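Local coordinates for ribonuclease (Nicotiana glutinosa, PDB 1IYB), which probably cleaves RNA as a ribonuclease of the T2 family and binds guanosine-5'-monophosphate in a pocket for the guanine nucleotide, at residues 177-182 / 186-191; 132-137 / 149-154. All coordinates share one frame; numbering follows the deposited sequence.

Interaction 1 of 2, residues 177-182 / 186-191; sequences IYICVD and SNLIEC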
loop_
_atom_site.group_PDB
_atom_site.type_symbol
_atom_site.label_atom_id
_atom_site.label_comp_id
_atom_site.label_asym_id
_atom_site.label_seq_id
_atom_site.Cartn_x
_atom_site.Cartn_y
_atom_site.Cartn_z
ATOM N N ILE A 177 14.338 5.496 -12.970
ATOM C CA ILE A 177 15.391 4.505 -13.121
ATOM C C ILE A 177 15.679 3.883 -11.761
ATOM O O ILE A 177 15.890 4.593 -10.776
ATOM C CB ILE A 177 16.661 5.149 -13.714
ATOM C CG1 ILE A 177 16.364 5.594 -15.150
ATOM C CG2 ILE A 177 17.833 4.161 -13.684
ATOM C CD1 ILE A 177 17.537 6.219 -15.869
ATOM N N TYR A 178 15.662 2.553 -11.728
ATOM C CA TYR A 178 15.879 1.767 -10.513
ATOM C C TYR A 178 17.243 1.080 -10.494
ATOM O O TYR A 178 17.643 0.444 -11.471
ATOM C CB TYR A 178 14.806 0.674 -10.401
ATOM C CG TYR A 178 13.370 1.136 -10.247
ATOM C CD1 TYR A 178 12.788 2.023 -11.156
ATOM C CD2 TYR A 178 12.573 0.634 -9.219
ATOM C CE1 TYR A 178 11.445 2.393 -11.042
ATOM C CE2 TYR A 178 11.232 0.994 -9.098
ATOM C CZ TYR A 178 10.675 1.872 -10.010
ATOM O OH TYR A 178 9.348 2.217 -9.888
ATOM N N ILE A 179 17.943 1.192 -9.370
ATOM C CA ILE A 179 19.247 0.553 -9.186
ATOM C C ILE A 179 19.132 -0.225 -7.878
ATOM O O ILE A 179 18.640 0.310 -6.889
ATOM C CB ILE A 179 20.379 1.596 -9.052
ATOM C CG1 ILE A 179 20.438 2.465 -10.311
ATOM C CG2 ILE A 179 21.711 0.893 -8.814
ATOM C CD1 ILE A 179 20.695 1.691 -11.575
ATOM N N CYS A 180 19.576 -1.479 -7.859
ATOM C CA CYS A 180 19.458 -2.269 -6.636
ATOM C C CYS A 180 20.649 -2.218 -5.681
ATOM O O CYS A 180 21.807 -2.164 -6.102
ATOM C CB CYS A 180 19.096 -3.718 -6.993
ATOM S SG CYS A 180 17.387 -3.800 -7.618
ATOM N N VAL A 181 20.337 -2.210 -4.385
ATOM C CA VAL A 181 21.329 -2.169 -3.313
ATOM C C VAL A 181 21.065 -3.363 -2.398
ATOM O O VAL A 181 19.911 -3.702 -2.140
ATOM C CB VAL A 181 21.201 -0.867 -2.486
ATOM C CG1 VAL A 181 22.295 -0.799 -1.431
ATOM C CG2 VAL A 181 21.266 0.341 -3.405
ATOM N N ASP A 182 22.121 -4.001 -1.902
ATOM C CA ASP A 182 21.938 -5.165 -1.038
ATOM C C ASP A 182 21.236 -4.817 0.276
ATOM O O ASP A 182 21.246 -3.666 0.716
ATOM C CB ASP A 182 23.284 -5.832 -0.748
ATOM C CG ASP A 182 23.978 -5.240 0.451
ATOM O OD1 ASP A 182 24.322 -4.042 0.411
ATOM O OD2 ASP A 182 24.173 -5.982 1.439
ATOM N N SER A 186 25.113 -1.874 2.019
ATOM C CA SER A 186 26.539 -1.634 1.828
ATOM C C SER A 186 27.024 -1.515 0.388
ATOM O O SER A 186 27.948 -0.749 0.105
ATOM C CB SER A 186 27.342 -2.733 2.526
ATOM O OG SER A 186 27.021 -2.806 3.904
ATOM N N ASN A 187 26.406 -2.256 -0.525
ATOM C CA ASN A 187 26.850 -2.232 -1.914
ATOM C C ASN A 187 25.743 -2.493 -2.924
ATOM O O ASN A 187 24.674 -3.007 -2.585
ATOM C CB ASN A 187 27.950 -3.279 -2.098
ATOM C CG ASN A 187 27.480 -4.680 -1.748
ATOM O OD1 ASN A 187 26.805 -5.340 -2.542
ATOM N ND2 ASN A 187 27.819 -5.136 -0.546
ATOM N N LEU A 188 26.008 -2.132 -4.176
ATOM C CA LEU A 188 25.048 -2.358 -5.245
ATOM C C LEU A 188 25.011 -3.848 -5.545
ATOM O O LEU A 188 25.973 -4.571 -5.272
ATOM C CB LEU A 188 25.461 -1.616 -6.521
ATOM C CG LEU A 188 25.584 -0.095 -6.466
ATOM C CD1 LEU A 188 25.821 0.447 -7.870
ATOM C CD2 LEU A 188 24.317 0.499 -5.879
ATOM N N ILE A 189 23.896 -4.301 -6.106
ATOM C CA ILE A 189 23.727 -5.701 -6.484
ATOM C C ILE A 189 22.831 -5.758 -7.710
ATOM O O ILE A 189 22.133 -4.793 -8.028
ATOM C CB ILE A 189 23.036 -6.535 -5.376
ATOM C CG1 ILE A 189 21.616 -6.008 -5.137
ATOM C CG2 ILE A 189 23.859 -6.500 -4.104
ATOM C CD1 ILE A 189 20.767 -6.913 -4.275
ATOM N N GLU A 190 22.855 -6.884 -8.410
ATOM C CA GLU A 190 21.985 -7.047 -9.561
ATOM C C GLU A 190 20.602 -7.204 -8.947
ATOM O O GLU A 190 20.460 -7.793 -7.876
ATOM C CB GLU A 190 22.338 -8.312 -10.345
ATOM C CG GLU A 190 23.685 -8.280 -11.047
ATOM C CD GLU A 190 23.722 -7.344 -12.241
ATOM O OE1 GLU A 190 24.719 -7.401 -12.992
ATOM O OE2 GLU A 190 22.771 -6.555 -12.434
ATOM N N CYS A 191 19.587 -6.669 -9.611
ATOM C CA CYS A 191 18.227 -6.766 -9.103
ATOM C C CYS A 191 17.685 -8.188 -9.218
ATOM O O CYS A 191 17.697 -8.775 -10.295
ATOM C CB CYS A 191 17.307 -5.833 -9.878
ATOM S SG CYS A 191 17.561 -4.046 -9.626
HETATM O O HOH W 1 21.207 -2.685 -9.878
#

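Interaction 2 of 2, residues 132-137 / 149-154; sequences QGAGIH and KNAIRS. Unlike the reference sequence in segment 132-137: His137 (reference Asn).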
loop_
_atom_site.group_PDB
_atom_site.type_symbol
_atom_site.label_atom_id
_atom_site.label_comp_id
_atom_site.label_asym_id
_atom_site.label_seq_id
_atom_site.Cartn_x
_atom_site.Cartn_y
_atom_site.Cartn_z
ATOM N N GLN A 132 24.283 11.242 -20.930
ATOM C CA GLN A 132 24.820 12.185 -21.899
ATOM C C GLN A 132 26.207 11.749 -22.361
ATOM O O GLN A 132 26.627 12.073 -23.476
ATOM C CB GLN A 132 24.826 13.603 -21.314
ATOM C CG GLN A 132 23.405 14.132 -21.084
ATOM C CD GLN A 132 23.331 15.636 -20.882
ATOM O OE1 GLN A 132 23.791 16.167 -19.873
ATOM N NE2 GLN A 132 22.749 16.332 -21.854
ATOM N N GLY A 133 26.902 10.987 -21.522
ATOM C CA GLY A 133 28.220 10.500 -21.886
ATOM C C GLY A 133 28.130 9.499 -23.025
ATOM O O GLY A 133 29.115 9.240 -23.723
ATOM N N ALA A 134 26.940 8.937 -23.214
ATOM C CA ALA A 134 26.706 7.960 -24.271
ATOM C C ALA A 134 25.884 8.552 -25.417
ATOM O O ALA A 134 25.395 7.826 -26.281
ATOM C CB ALA A 134 25.998 6.731 -23.698
ATOM N N GLY A 135 25.728 9.872 -25.419
ATOM C CA GLY A 135 24.974 10.517 -26.481
ATOM C C GLY A 135 23.466 10.467 -26.316
ATOM O O GLY A 135 22.725 10.665 -27.278
ATOM N N ILE A 136 23.014 10.196 -25.097
ATOM C CA ILE A 136 21.588 10.125 -24.794
ATOM C C ILE A 136 21.254 11.364 -23.969
ATOM O O ILE A 136 21.534 11.418 -22.774
ATOM C CB ILE A 136 21.268 8.834 -23.997
ATOM C CG1 ILE A 136 21.693 7.615 -24.825
ATOM C CG2 ILE A 136 19.782 8.765 -23.663
ATOM C CD1 ILE A 136 21.588 6.284 -24.098
ATOM N N HIS A 137 20.669 12.366 -24.619
ATOM C CA HIS A 137 20.345 13.616 -23.942
ATOM C C HIS A 137 18.857 13.902 -23.821
ATOM O O HIS A 137 18.046 13.426 -24.619
ATOM C CB HIS A 137 21.003 14.799 -24.662
ATOM C CG HIS A 137 22.424 14.556 -25.058
ATOM N ND1 HIS A 137 22.775 14.041 -26.288
ATOM C CD2 HIS A 137 23.582 14.744 -24.384
ATOM C CE1 HIS A 137 24.089 13.923 -26.355
ATOM N NE2 HIS A 137 24.603 14.342 -25.213
ATOM N N LYS A 149 19.564 1.238 -20.929
ATOM C CA LYS A 149 19.965 0.224 -19.959
ATOM C C LYS A 149 21.458 -0.079 -20.041
ATOM O O LYS A 149 22.153 -0.122 -19.026
ATOM C CB LYS A 149 19.200 -1.078 -20.203
ATOM C CG LYS A 149 17.725 -1.038 -19.872
ATOM C CD LYS A 149 17.088 -2.378 -20.205
ATOM C CE LYS A 149 15.627 -2.431 -19.800
ATOM N NZ LYS A 149 15.049 -3.781 -20.064
ATOM N N ASN A 150 21.951 -0.282 -21.258
ATOM C CA ASN A 150 23.353 -0.628 -21.444
ATOM C C ASN A 150 24.341 0.497 -21.173
ATOM O O ASN A 150 25.465 0.241 -20.743
ATOM C CB ASN A 150 23.559 -1.221 -22.840
ATOM C CG ASN A 150 22.804 -2.530 -23.025
ATOM O OD1 ASN A 150 22.578 -3.265 -22.061
ATOM N ND2 ASN A 150 22.424 -2.833 -24.260
ATOM N N ALA A 151 23.930 1.738 -21.407
ATOM C CA ALA A 151 24.805 2.869 -21.134
ATOM C C ALA A 151 25.043 2.904 -19.625
ATOM O O ALA A 151 26.156 3.132 -19.159
ATOM C CB ALA A 151 24.150 4.165 -21.595
ATOM N N ILE A 152 23.979 2.664 -18.865
ATOM C CA ILE A 152 24.076 2.665 -17.411
ATOM C C ILE A 152 24.858 1.454 -16.903
ATOM O O ILE A 152 25.699 1.581 -16.014
ATOM C CB ILE A 152 22.669 2.701 -16.781
ATOM C CG1 ILE A 152 22.002 4.038 -17.129
ATOM C CG2 ILE A 152 22.759 2.511 -15.271
ATOM C CD1 ILE A 152 20.516 4.071 -16.852
ATOM N N ARG A 153 24.596 0.286 -17.479
ATOM C CA ARG A 153 25.298 -0.921 -17.061
ATOM C C ARG A 153 26.803 -0.789 -17.279
ATOM O O ARG A 153 27.598 -1.172 -16.424
ATOM C CB ARG A 153 24.773 -2.137 -17.824
ATOM C CG ARG A 153 25.406 -3.442 -17.368
ATOM C CD ARG A 153 24.847 -4.627 -18.130
ATOM N NE ARG A 153 25.130 -4.545 -19.559
ATOM C CZ ARG A 153 24.765 -5.468 -20.443
ATOM N NH1 ARG A 153 24.102 -6.547 -20.045
ATOM N NH2 ARG A 153 25.063 -5.311 -21.728
ATOM N N SER A 154 27.199 -0.245 -18.426
ATOM C CA SER A 154 28.616 -0.078 -18.721
ATOM C C SER A 154 29.280 0.885 -17.740
ATOM O O SER A 154 30.461 0.741 -17.417
ATOM C CB SER A 154 28.808 0.447 -20.148
ATOM O OG SER A 154 28.342 -0.489 -21.100
#

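Interaction 1 of 2, residues 177-182 / 186-191
Asp182 OD1 takes N-H groups from two successive residues of the turn that follows its strand. Asn187 N donates to Asp182 OD1 over 2.9 Å, almost straight at 172° but from above the carboxylate plane; Ser186 N, 2.8 Å from the same OD1, makes a weak, bent bond. Asp182 OD2 is hydrogen-bonded to Ser184 OG. CG sits between backbone N and carbonyl carbon (chi1 88°), which turns the carboxylate back over the loop. An alanine in place of Asp182 would probably leave Asn187 N without its acceptor and the turn freer to shift. Asp182 N donates to Asn187 O at 2.8 Å, nearly in line with the carbonyl bond, while Ile189 N reaches Cys180 O at 3.0 Å; together they frame a single antiparallel bridge between Val181 and Leu188. Beyond the bridge a water links Cys180 N to Ile189 O, and the Cys180-Cys191 disulfide (SG-SG 2.0 Å, chi3 100°) joins the two chain segments covalently. Ile189 CG2 lies 3.5 Å from Asp182 CB, and Leu188 CD2 meets both Ile179 CG2 and Val181 CG2. Strand 10-16 pairs with strand 172-182 and touches Cys180 and Ile189 through Phe10, whereas Leu121 of helix 111-124 packs on Val181 and Leu188.

Interaction 2 of 2, residues 132-137 / 149-154
Ala134 and Ala151 meet methyl to methyl, their CB atoms 3.8 Å apart, and this pair is the closest approach between the two segments. The second apolar touch comes from Ile136, whose CD1 lies 4.2 Å from Ala151 CB. Its CG1 stands anti to the carbonyl carbon (chi1 -59°) and CD1 continues in an extended chain (chi2 173°), which carries the terminal methyl across to the helix. One small methyl on helix 145-156 is thus met by two carbons from the turn that ends helix 127-133. The contact is slight, burying 77 Å² in all, and no hydrogen bond crosses it.

Polar bonds instead shape each segment separately. Helix 127-133 ends in a Schellman motif, with Gly135 N bonded to Gln132 O at 3.1 Å and Ile136 N turned back to Leu131 O. Gly135 is the residue with positive phi (81°) in this motif; a side chain there would press on the preceding carbonyl oxygen. The turn carries the chain on to Ile136, so that Ala134 and Ile136, from the two sides of the glycine, both face Ala151. Across from them, bonds from Arg153 N to Lys149 O and from Ser154 N to Asn150 O belong to the regular helix that carries Ala151. Ile136 also touches Leu131 and Phe205, while Ile152, next to Ala151, packs on Leu127 and Ile130 of helix 127-133. The arrangement is a Schellman-capped helix end whose turn meets a neighbouring helix through alanine and isoleucine side chains.

In the fold
Interaction 2 closes before interaction 1 opens, so the two follow one another along the chain, with their centres 18 Å apart. Helix 145-156 connects them: it provides segment 149-154 and also packs on the strand 172-182 of interaction 1, where Ile152 CD1 comes within 3.8 Å of Ile177 CD1. Because Ile152 also packs on Leu127 and Ile130, apolar side chains connect the helices with the four-stranded antiparallel sheet. Interaction 1 folds the loop after an inner strand back onto the end of that strand, whereas interaction 2, farther from the chain centre, joins the turn ending helix 127-133 to helix 145-156. Neither contact includes a residue lining the guanosine-5'-monophosphate pocket; both belong to the surrounding T2-family framework.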